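Local coordinates for protein pyridoxine 4-oxidase (Mesorhizobium loti, PDB 4HA6) that oxidises the 4-hydroxymethyl group of pyridoxine with oxygen as an FAD-dependent flavoenzyme of the GMC oxidoreductase family, at residues R61-W75 and D380-G392. Residues are numbered along the deposited sequence; the frame is centred on the assembly and turned at random.
Sequences RTEAQAGTAGRAHHW and DRLIIDPAYLQTG
Asp-385 OD2 is gripped by two N-H groups from opposite faces of its carboxylate: Gln-65 NE2 donates from across the contact at 3.0 Å, and the amide of Ala-387 closes an Asx turn from above the plane. The carboxamide of Gln-65 works at both ends. Its OE1 takes the backbone N of Tyr-388 in the carbonyl plane at 2.9 Å, while NE2 also donates to Glu-63 O within its own loop, almost straight (169°). With CG anti to the carbonyl carbon, a bend at chi2 (-65°) brings the amide against Pro-386, NE2 3.5 Å from its CD. A leucine in place of Gln-65 would probably leave the Tyr-388 amide without this acceptor and take one donor each from Asp-385 OD2 and Glu-63 O. Glu-63 N bonds to Ile-384 O, and Glu-63 OE1 forms a salt bridge with Arg-381 NH1 at 2.8 Å, met at the edge of the guanidinium. On the buried side, the edge of the Tyr-388 ring points at the face of His-73, planes at 73°, with Pro-386 CB over one Tyr-388 face. Ile-384 CG2 makes a CH-pi contact over the six-membered ring of Trp-75, whose side chain lies about 7 Å from the bound FAD. Trp-75 NE1 adds a weak bond to Tyr-388 OH, whose stronger partner is Asp-291. The contact joins the hairpin of strands 60-61 and 74-75, mostly through its long connecting loop, to strand 383-385 and the turn after it; strand 370-372 pairs with 383-385, helix 252-262 packs Leu-254 against Trp-75 and Ile-384, and strand 441-443 touches Tyr-388 through Thr-443.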
ATOM      1  N   ARG A  61      -5.927  -8.389 -12.758  1.00 13.74           N
ATOM      2  CA  ARG A  61      -5.634  -7.714 -14.012  1.00 14.63           C
ATOM      3  C   ARG A  61      -6.610  -6.542 -14.174  1.00 16.32           C
ATOM      4  O   ARG A  61      -7.825  -6.736 -14.127  1.00  7.46           O
ATOM      5  CB  ARG A  61      -5.765  -8.713 -15.164  1.00 18.98           C
ATOM      6  CG  ARG A  61      -5.326  -8.172 -16.504  1.00 30.38           C
ATOM      7  CD  ARG A  61      -5.793  -9.074 -17.622  1.00 31.93           C
ATOM      8  NE  ARG A  61      -5.785  -8.397 -18.919  1.00 36.48           N
ATOM      9  CZ  ARG A  61      -6.770  -7.618 -19.368  1.00 48.75           C
ATOM     10  NH1 ARG A  61      -7.852  -7.398 -18.621  1.00 32.53           N
ATOM     11  NH2 ARG A  61      -6.673  -7.050 -20.568  1.00 44.91           N
ATOM     12  N   THR A  62      -6.104  -5.317 -14.330  1.00 13.71           N
ATOM     13  CA  THR A  62      -7.019  -4.178 -14.482  1.00 11.04           C
ATOM     14  C   THR A  62      -7.591  -4.136 -15.894  1.00 14.47           C
ATOM     15  O   THR A  62      -7.033  -4.755 -16.811  1.00  9.34           O
ATOM     16  CB  THR A  62      -6.317  -2.839 -14.269  1.00  7.67           C
ATOM     17  OG1 THR A  62      -5.702  -2.440 -15.493  1.00  6.24           O
ATOM     18  CG2 THR A  62      -5.257  -2.915 -13.135  1.00  6.77           C
ATOM     19  N   GLU A  63      -8.690  -3.405 -16.079  1.00  5.34           N
ATOM     20  CA  GLU A  63      -9.124  -3.046 -17.432  1.00  4.21           C
ATOM     21  C   GLU A  63      -8.007  -2.324 -18.194  1.00 10.58           C
ATOM     22  O   GLU A  63      -7.100  -1.752 -17.584  1.00  8.10           O
ATOM     23  CB  GLU A  63     -10.341  -2.131 -17.370  1.00  6.43           C
ATOM     24  CG  GLU A  63     -11.575  -2.771 -16.708  1.00 13.97           C
ATOM     25  CD  GLU A  63     -12.016  -4.042 -17.412  1.00 13.99           C
ATOM     26  OE1 GLU A  63     -11.746  -5.151 -16.885  1.00 19.94           O
ATOM     27  OE2 GLU A  63     -12.629  -3.927 -18.493  1.00 17.63           O
ATOM     28  N   ALA A  64      -8.076  -2.343 -19.524  1.00  7.43           N
ATOM     29  CA  ALA A  64      -7.212  -1.495 -20.353  1.00  9.38           C
ATOM     30  C   ALA A  64      -7.330  -0.030 -19.921  1.00 12.90           C
ATOM     31  O   ALA A  64      -8.437   0.441 -19.690  1.00 14.73           O
ATOM     32  CB  ALA A  64      -7.595  -1.637 -21.830  1.00 16.35           C
ATOM     33  N   GLN A  65      -6.209   0.692 -19.816  1.00 12.51           N
ATOM     34  CA  GLN A  65      -6.262   2.107 -19.399  1.00 10.58           C
ATOM     35  C   GLN A  65      -5.951   3.095 -20.517  1.00  8.20           C
ATOM     36  O   GLN A  65      -4.802   3.179 -20.968  1.00  7.54           O
ATOM     37  CB  GLN A  65      -5.289   2.382 -18.247  1.00  6.60           C
ATOM     38  CG  GLN A  65      -5.597   1.620 -16.983  1.00  7.69           C
ATOM     39  CD  GLN A  65      -6.909   2.041 -16.370  1.00  5.04           C
ATOM     40  OE1 GLN A  65      -7.028   3.143 -15.847  1.00  6.70           O
ATOM     41  NE2 GLN A  65      -7.896   1.169 -16.425  1.00 10.61           N
ATOM     42  N   ALA A  66      -6.961   3.866 -20.921  1.00  4.64           N
ATOM     43  CA  ALA A  66      -6.829   4.870 -21.978  1.00 13.68           C
ATOM     44  C   ALA A  66      -5.727   5.885 -21.672  1.00  7.43           C
ATOM     45  O   ALA A  66      -5.048   6.390 -22.584  1.00  9.37           O
ATOM     46  CB  ALA A  66      -8.164   5.586 -22.186  1.00 21.21           C
ATOM     47  N   GLY A  67      -5.544   6.179 -20.390  1.00  8.08           N
ATOM     48  CA  GLY A  67      -4.523   7.127 -19.970  1.00  6.48           C
ATOM     49  C   GLY A  67      -3.123   6.533 -19.922  1.00 12.02           C
ATOM     50  O   GLY A  67      -2.148   7.273 -19.762  1.00  9.18           O
ATOM     51  N   THR A  68      -3.003   5.207 -20.041  1.00  4.39           N
ATOM     52  CA  THR A  68      -1.667   4.598 -20.123  1.00  7.05           C
ATOM     53  C   THR A  68      -1.530   3.793 -21.406  1.00  9.23           C
ATOM     54  O   THR A  68      -1.203   2.599 -21.368  1.00  7.01           O
ATOM     55  CB  THR A  68      -1.325   3.696 -18.897  1.00  7.38           C
ATOM     56  OG1 THR A  68      -2.040   2.455 -18.995  1.00 11.16           O
ATOM     57  CG2 THR A  68      -1.680   4.393 -17.591  1.00  7.36           C
ATOM     58  N   ALA A  69      -1.791   4.463 -22.529  1.00 10.75           N
ATOM     59  CA  ALA A  69      -1.636   3.894 -23.868  1.00 11.14           C
ATOM     60  C   ALA A  69      -2.442   2.615 -24.061  1.00 13.93           C
ATOM     61  O   ALA A  69      -2.013   1.706 -24.776  1.00  8.61           O
ATOM     62  CB  ALA A  69      -0.154   3.646 -24.180  1.00 13.26           C
ATOM     63  N   GLY A  70      -3.611   2.545 -23.431  1.00  7.85           N
ATOM     64  CA  GLY A  70      -4.449   1.360 -23.532  1.00  6.74           C
ATOM     65  C   GLY A  70      -3.910   0.115 -22.839  1.00 16.64           C
ATOM     66  O   GLY A  70      -4.475  -0.973 -23.005  1.00 12.20           O
ATOM     67  N   ARG A  71      -2.836   0.262 -22.057  1.00 10.26           N
ATOM     68  CA  ARG A  71      -2.261  -0.879 -21.336  1.00 12.10           C
ATOM     69  C   ARG A  71      -3.140  -1.333 -20.167  1.00 15.92           C
ATOM     70  O   ARG A  71      -3.710  -0.512 -19.441  1.00 11.18           O
ATOM     71  CB  ARG A  71      -0.842  -0.555 -20.841  1.00  9.67           C
ATOM     72  CG  ARG A  71       0.121  -0.161 -21.966  1.00 13.86           C
ATOM     73  CD  ARG A  71       1.369   0.575 -21.459  1.00  9.10           C
ATOM     74  NE  ARG A  71       2.018  -0.155 -20.373  1.00 10.75           N
ATOM     75  CZ  ARG A  71       2.369   0.388 -19.211  1.00 11.26           C
ATOM     76  NH1 ARG A  71       2.156   1.682 -18.990  1.00  8.26           N
ATOM     77  NH2 ARG A  71       2.940  -0.357 -18.271  1.00  5.86           N
ATOM     78  N   ALA A  72      -3.257  -2.649 -20.011  1.00 10.11           N
ATOM     79  CA  ALA A  72      -3.874  -3.258 -18.838  1.00  6.92           C
ATOM     80  C   ALA A  72      -2.739  -3.578 -17.880  1.00  9.40           C
ATOM     81  O   ALA A  72      -1.619  -3.830 -18.306  1.00 13.61           O
ATOM     82  CB  ALA A  72      -4.620  -4.536 -19.230  1.00  6.11           C
ATOM     83  N   HIS A  73      -3.017  -3.581 -16.588  1.00  6.94           N
ATOM     84  CA  HIS A  73      -1.949  -3.696 -15.616  1.00 10.85           C
ATOM     85  C   HIS A  73      -2.148  -4.907 -14.710  1.00 10.12           C
ATOM     86  O   HIS A  73      -3.279  -5.310 -14.434  1.00 11.56           O
ATOM     87  CB  HIS A  73      -1.910  -2.431 -14.760  1.00  7.92           C
ATOM     88  CG  HIS A  73      -1.608  -1.189 -15.536  1.00 10.07           C
ATOM     89  ND1 HIS A  73      -0.394  -0.543 -15.459  1.00  6.87           N
ATOM     90  CD2 HIS A  73      -2.362  -0.466 -16.399  1.00  6.48           C
ATOM     91  CE1 HIS A  73      -0.408   0.518 -16.249  1.00  9.34           C
ATOM     92  NE2 HIS A  73      -1.594   0.590 -16.827  1.00  6.69           N
ATOM     93  N   HIS A  74      -1.049  -5.474 -14.235  1.00  8.69           N
ATOM     94  CA  HIS A  74      -1.138  -6.593 -13.306  1.00 17.64           C
ATOM     95  C   HIS A  74      -0.975  -6.091 -11.884  1.00 14.75           C
ATOM     96  O   HIS A  74      -0.037  -5.352 -11.600  1.00 17.01           O
ATOM     97  CB  HIS A  74      -0.084  -7.649 -13.644  1.00 21.86           C
ATOM     98  CG  HIS A  74      -0.523  -8.609 -14.702  1.00 40.48           C
ATOM     99  ND1 HIS A  74      -0.880  -9.914 -14.423  1.00 41.04           N
ATOM    100  CD2 HIS A  74      -0.686  -8.454 -16.038  1.00 41.21           C
ATOM    101  CE1 HIS A  74      -1.234 -10.519 -15.541  1.00 57.90           C
ATOM    102  NE2 HIS A  74      -1.129  -9.654 -16.537  1.00 55.61           N
ATOM    103  N   TRP A  75      -1.896  -6.472 -11.000  1.00  9.84           N
ATOM    104  CA  TRP A  75      -1.852  -6.038  -9.600  1.00 11.34           C
ATOM    105  C   TRP A  75      -1.580  -7.203  -8.650  1.00 19.01           C
ATOM    106  O   TRP A  75      -2.493  -7.943  -8.280  1.00 18.68           O
ATOM    107  CB  TRP A  75      -3.167  -5.357  -9.203  1.00 10.20           C
ATOM    108  CG  TRP A  75      -3.276  -3.898  -9.643  1.00 11.05           C
ATOM    109  CD1 TRP A  75      -2.485  -3.244 -10.552  1.00  7.43           C
ATOM    110  CD2 TRP A  75      -4.211  -2.920  -9.153  1.00  6.30           C
ATOM    111  NE1 TRP A  75      -2.885  -1.928 -10.670  1.00  7.87           N
ATOM    112  CE2 TRP A  75      -3.943  -1.705  -9.820  1.00  9.89           C
ATOM    113  CE3 TRP A  75      -5.256  -2.959  -8.218  1.00  8.51           C
ATOM    114  CZ2 TRP A  75      -4.685  -0.535  -9.584  1.00  7.31           C
ATOM    115  CZ3 TRP A  75      -5.993  -1.801  -7.985  1.00 12.70           C
ATOM    116  CH2 TRP A  75      -5.704  -0.606  -8.665  1.00 11.64           C
ATOM    117  N   ASP A 380     -15.457 -15.263  -9.997  1.00 13.90           N
ATOM    118  CA  ASP A 380     -15.757 -14.218 -10.982  1.00 10.21           C
ATOM    119  C   ASP A 380     -14.782 -13.061 -10.797  1.00 15.65           C
ATOM    120  O   ASP A 380     -14.736 -12.444  -9.721  1.00  8.00           O
ATOM    121  CB  ASP A 380     -17.183 -13.690 -10.791  1.00  8.36           C
ATOM    122  CG  ASP A 380     -18.232 -14.738 -11.060  1.00 15.57           C
ATOM    123  OD1 ASP A 380     -19.336 -14.661 -10.463  1.00 11.98           O
ATOM    124  OD2 ASP A 380     -17.943 -15.645 -11.863  1.00  9.97           O
ATOM    125  N   ARG A 381     -14.012 -12.748 -11.832  1.00  8.58           N
ATOM    126  CA  ARG A 381     -12.939 -11.767 -11.673  1.00 14.28           C
ATOM    127  C   ARG A 381     -13.473 -10.357 -11.432  1.00 16.90           C
ATOM    128  O   ARG A 381     -14.564  -9.999 -11.895  1.00 14.67           O
ATOM    129  CB  ARG A 381     -11.986 -11.796 -12.869  1.00 22.51           C
ATOM    130  CG  ARG A 381     -12.655 -11.533 -14.184  1.00 24.25           C
ATOM    131  CD  ARG A 381     -12.206 -10.211 -14.761  1.00 27.96           C
ATOM    132  NE  ARG A 381     -13.057  -9.791 -15.872  1.00 26.45           N
ATOM    133  CZ  ARG A 381     -12.874  -8.670 -16.562  1.00 35.82           C
ATOM    134  NH1 ARG A 381     -11.862  -7.864 -16.258  1.00 34.29           N
ATOM    135  NH2 ARG A 381     -13.699  -8.354 -17.556  1.00 26.40           N
ATOM    136  N   LEU A 382     -12.717  -9.571 -10.671  1.00 14.80           N
ATOM    137  CA  LEU A 382     -13.109  -8.200 -10.396  1.00 12.84           C
ATOM    138  C   LEU A 382     -12.884  -7.333 -11.618  1.00  9.17           C
ATOM    139  O   LEU A 382     -11.958  -7.576 -12.400  1.00 10.10           O
ATOM    140  CB  LEU A 382     -12.338  -7.631  -9.202  1.00  8.21           C
ATOM    141  CG  LEU A 382     -12.616  -8.241  -7.828  1.00 13.97           C
ATOM    142  CD1 LEU A 382     -11.643  -7.706  -6.778  1.00 10.98           C
ATOM    143  CD2 LEU A 382     -14.064  -8.021  -7.379  1.00  5.38           C
ATOM    144  N   ILE A 383     -13.748  -6.332 -11.777  1.00  5.36           N
ATOM    145  CA  ILE A 383     -13.588  -5.318 -12.813  1.00  7.89           C
ATOM    146  C   ILE A 383     -12.939  -4.089 -12.170  1.00 10.25           C
ATOM    147  O   ILE A 383     -13.586  -3.357 -11.417  1.00  6.74           O
ATOM    148  CB  ILE A 383     -14.931  -4.948 -13.436  1.00  8.77           C
ATOM    149  CG1 ILE A 383     -15.674  -6.221 -13.883  1.00  9.41           C
ATOM    150  CG2 ILE A 383     -14.743  -3.953 -14.596  1.00  5.42           C
ATOM    151  CD1 ILE A 383     -16.947  -5.940 -14.654  1.00 15.01           C
ATOM    152  N   ILE A 384     -11.651  -3.902 -12.452  1.00  7.15           N
ATOM    153  CA  ILE A 384     -10.822  -2.905 -11.779  1.00  6.60           C
ATOM    154  C   ILE A 384     -10.389  -1.835 -12.776  1.00  6.71           C
ATOM    155  O   ILE A 384      -9.623  -2.113 -13.714  1.00  6.35           O
ATOM    156  CB  ILE A 384      -9.558  -3.556 -11.179  1.00  6.37           C
ATOM    157  CG1 ILE A 384      -9.934  -4.619 -10.146  1.00  6.83           C
ATOM    158  CG2 ILE A 384      -8.631  -2.496 -10.564  1.00  5.02           C
ATOM    159  CD1 ILE A 384      -8.818  -5.643  -9.898  1.00  6.24           C
ATOM    160  N   ASP A 385     -10.890  -0.616 -12.582  1.00  4.43           N
ATOM    161  CA  ASP A 385     -10.500   0.501 -13.437  1.00  9.21           C
ATOM    162  C   ASP A 385      -9.856   1.581 -12.592  1.00  9.93           C
ATOM    163  O   ASP A 385     -10.558   2.432 -12.068  1.00  6.25           O
ATOM    164  CB  ASP A 385     -11.721   1.083 -14.163  1.00  9.02           C
ATOM    165  CG  ASP A 385     -11.397   2.374 -14.917  1.00 18.15           C
ATOM    166  OD1 ASP A 385     -12.330   3.162 -15.195  1.00 18.80           O
ATOM    167  OD2 ASP A 385     -10.207   2.610 -15.227  1.00  9.82           O
ATOM    168  N   PRO A 386      -8.512   1.563 -12.475  1.00  3.33           N
ATOM    169  CA  PRO A 386      -7.832   2.559 -11.650  1.00  3.06           C
ATOM    170  C   PRO A 386      -7.921   3.976 -12.236  1.00  8.59           C
ATOM    171  O   PRO A 386      -7.560   4.904 -11.519  1.00  6.84           O
ATOM    172  CB  PRO A 386      -6.368   2.079 -11.637  1.00  5.10           C
ATOM    173  CG  PRO A 386      -6.245   1.175 -12.839  1.00  6.18           C
ATOM    174  CD  PRO A 386      -7.587   0.539 -12.992  1.00  6.34           C
ATOM    175  N   ALA A 387      -8.377   4.126 -13.485  1.00  3.68           N
ATOM    176  CA  ALA A 387      -8.463   5.440 -14.157  1.00  6.33           C
ATOM    177  C   ALA A 387      -7.125   6.171 -14.152  1.00 10.00           C
ATOM    178  O   ALA A 387      -7.058   7.375 -13.882  1.00  5.52           O
ATOM    179  CB  ALA A 387      -9.545   6.316 -13.523  1.00  8.44           C
ATOM    180  N   TYR A 388      -6.057   5.442 -14.460  1.00  5.55           N
ATOM    181  CA  TYR A 388      -4.717   6.017 -14.398  1.00  6.41           C
ATOM    182  C   TYR A 388      -4.589   7.213 -15.346  1.00  9.94           C
ATOM    183  O   TYR A 388      -5.077   7.174 -16.485  1.00  7.26           O
ATOM    184  CB  TYR A 388      -3.660   4.970 -14.760  1.00  4.48           C
ATOM    185  CG  TYR A 388      -3.335   3.915 -13.720  1.00  6.58           C
ATOM    186  CD1 TYR A 388      -3.076   2.606 -14.116  1.00  4.77           C
ATOM    187  CD2 TYR A 388      -3.223   4.223 -12.359  1.00  5.67           C
ATOM    188  CE1 TYR A 388      -2.738   1.629 -13.209  1.00 11.93           C
ATOM    189  CE2 TYR A 388      -2.882   3.229 -11.423  1.00  3.11           C
ATOM    190  CZ  TYR A 388      -2.646   1.932 -11.868  1.00  4.03           C
ATOM    191  OH  TYR A 388      -2.306   0.911 -11.006  1.00  5.09           O
ATOM    192  N   LEU A 389      -3.928   8.266 -14.869  1.00  5.47           N
ATOM    193  CA  LEU A 389      -3.639   9.459 -15.678  1.00  7.09           C
ATOM    194  C   LEU A 389      -4.855  10.075 -16.374  1.00 12.07           C
ATOM    195  O   LEU A 389      -4.751  10.497 -17.530  1.00  9.25           O
ATOM    196  CB  LEU A 389      -2.567   9.140 -16.727  1.00  5.20           C
ATOM    197  CG  LEU A 389      -1.090   9.298 -16.327  1.00 22.22           C
ATOM    198  CD1 LEU A 389      -0.888   9.331 -14.812  1.00 17.04           C
ATOM    199  CD2 LEU A 389      -0.221   8.220 -16.977  1.00  4.48           C
ATOM    200  N   GLN A 390      -5.994  10.149 -15.690  1.00  6.38           N
ATOM    201  CA  GLN A 390      -7.192  10.647 -16.368  1.00 15.21           C
ATOM    202  C   GLN A 390      -7.397  12.163 -16.193  1.00 17.39           C
ATOM    203  O   GLN A 390      -8.176  12.788 -16.915  1.00 26.06           O
ATOM    204  CB  GLN A 390      -8.427   9.854 -15.936  1.00 16.05           C
ATOM    205  CG  GLN A 390      -9.420   9.558 -17.081  1.00 32.77           C
ATOM    206  CD  GLN A 390      -8.827   8.675 -18.185  1.00 16.75           C
ATOM    207  OE1 GLN A 390      -8.835   7.449 -18.085  1.00 26.47           O
ATOM    208  NE2 GLN A 390      -8.313   9.301 -19.240  1.00 39.26           N
ATOM    209  N   THR A 391      -6.695  12.756 -15.238  1.00  4.49           N
ATOM    210  CA  THR A 391      -6.852  14.175 -14.988  1.00  9.59           C
ATOM    211  C   THR A 391      -5.703  14.953 -15.615  1.00  7.93           C
ATOM    212  O   THR A 391      -4.604  14.413 -15.817  1.00  6.43           O
ATOM    213  CB  THR A 391      -6.916  14.469 -13.477  1.00 11.10           C
ATOM    214  OG1 THR A 391      -5.685  14.058 -12.843  1.00  5.03           O
ATOM    215  CG2 THR A 391      -8.097  13.730 -12.852  1.00  7.43           C
ATOM    216  N   GLY A 392      -5.941  16.222 -15.922  1.00  6.58           N
ATOM    217  CA  GLY A 392      -4.874  17.050 -16.475  1.00  7.86           C
ATOM    218  C   GLY A 392      -3.783  17.328 -15.466  1.00  3.15           C
ATOM    219  O   GLY A 392      -2.596  17.438 -15.818  1.00  6.34           O
TER
HETATM  220  O   HOH W   1     -10.435  -5.772 -14.232  1.00  5.93           O
HETATM  221  O   HOH W   2      -6.872   5.545 -17.622  1.00  7.90           O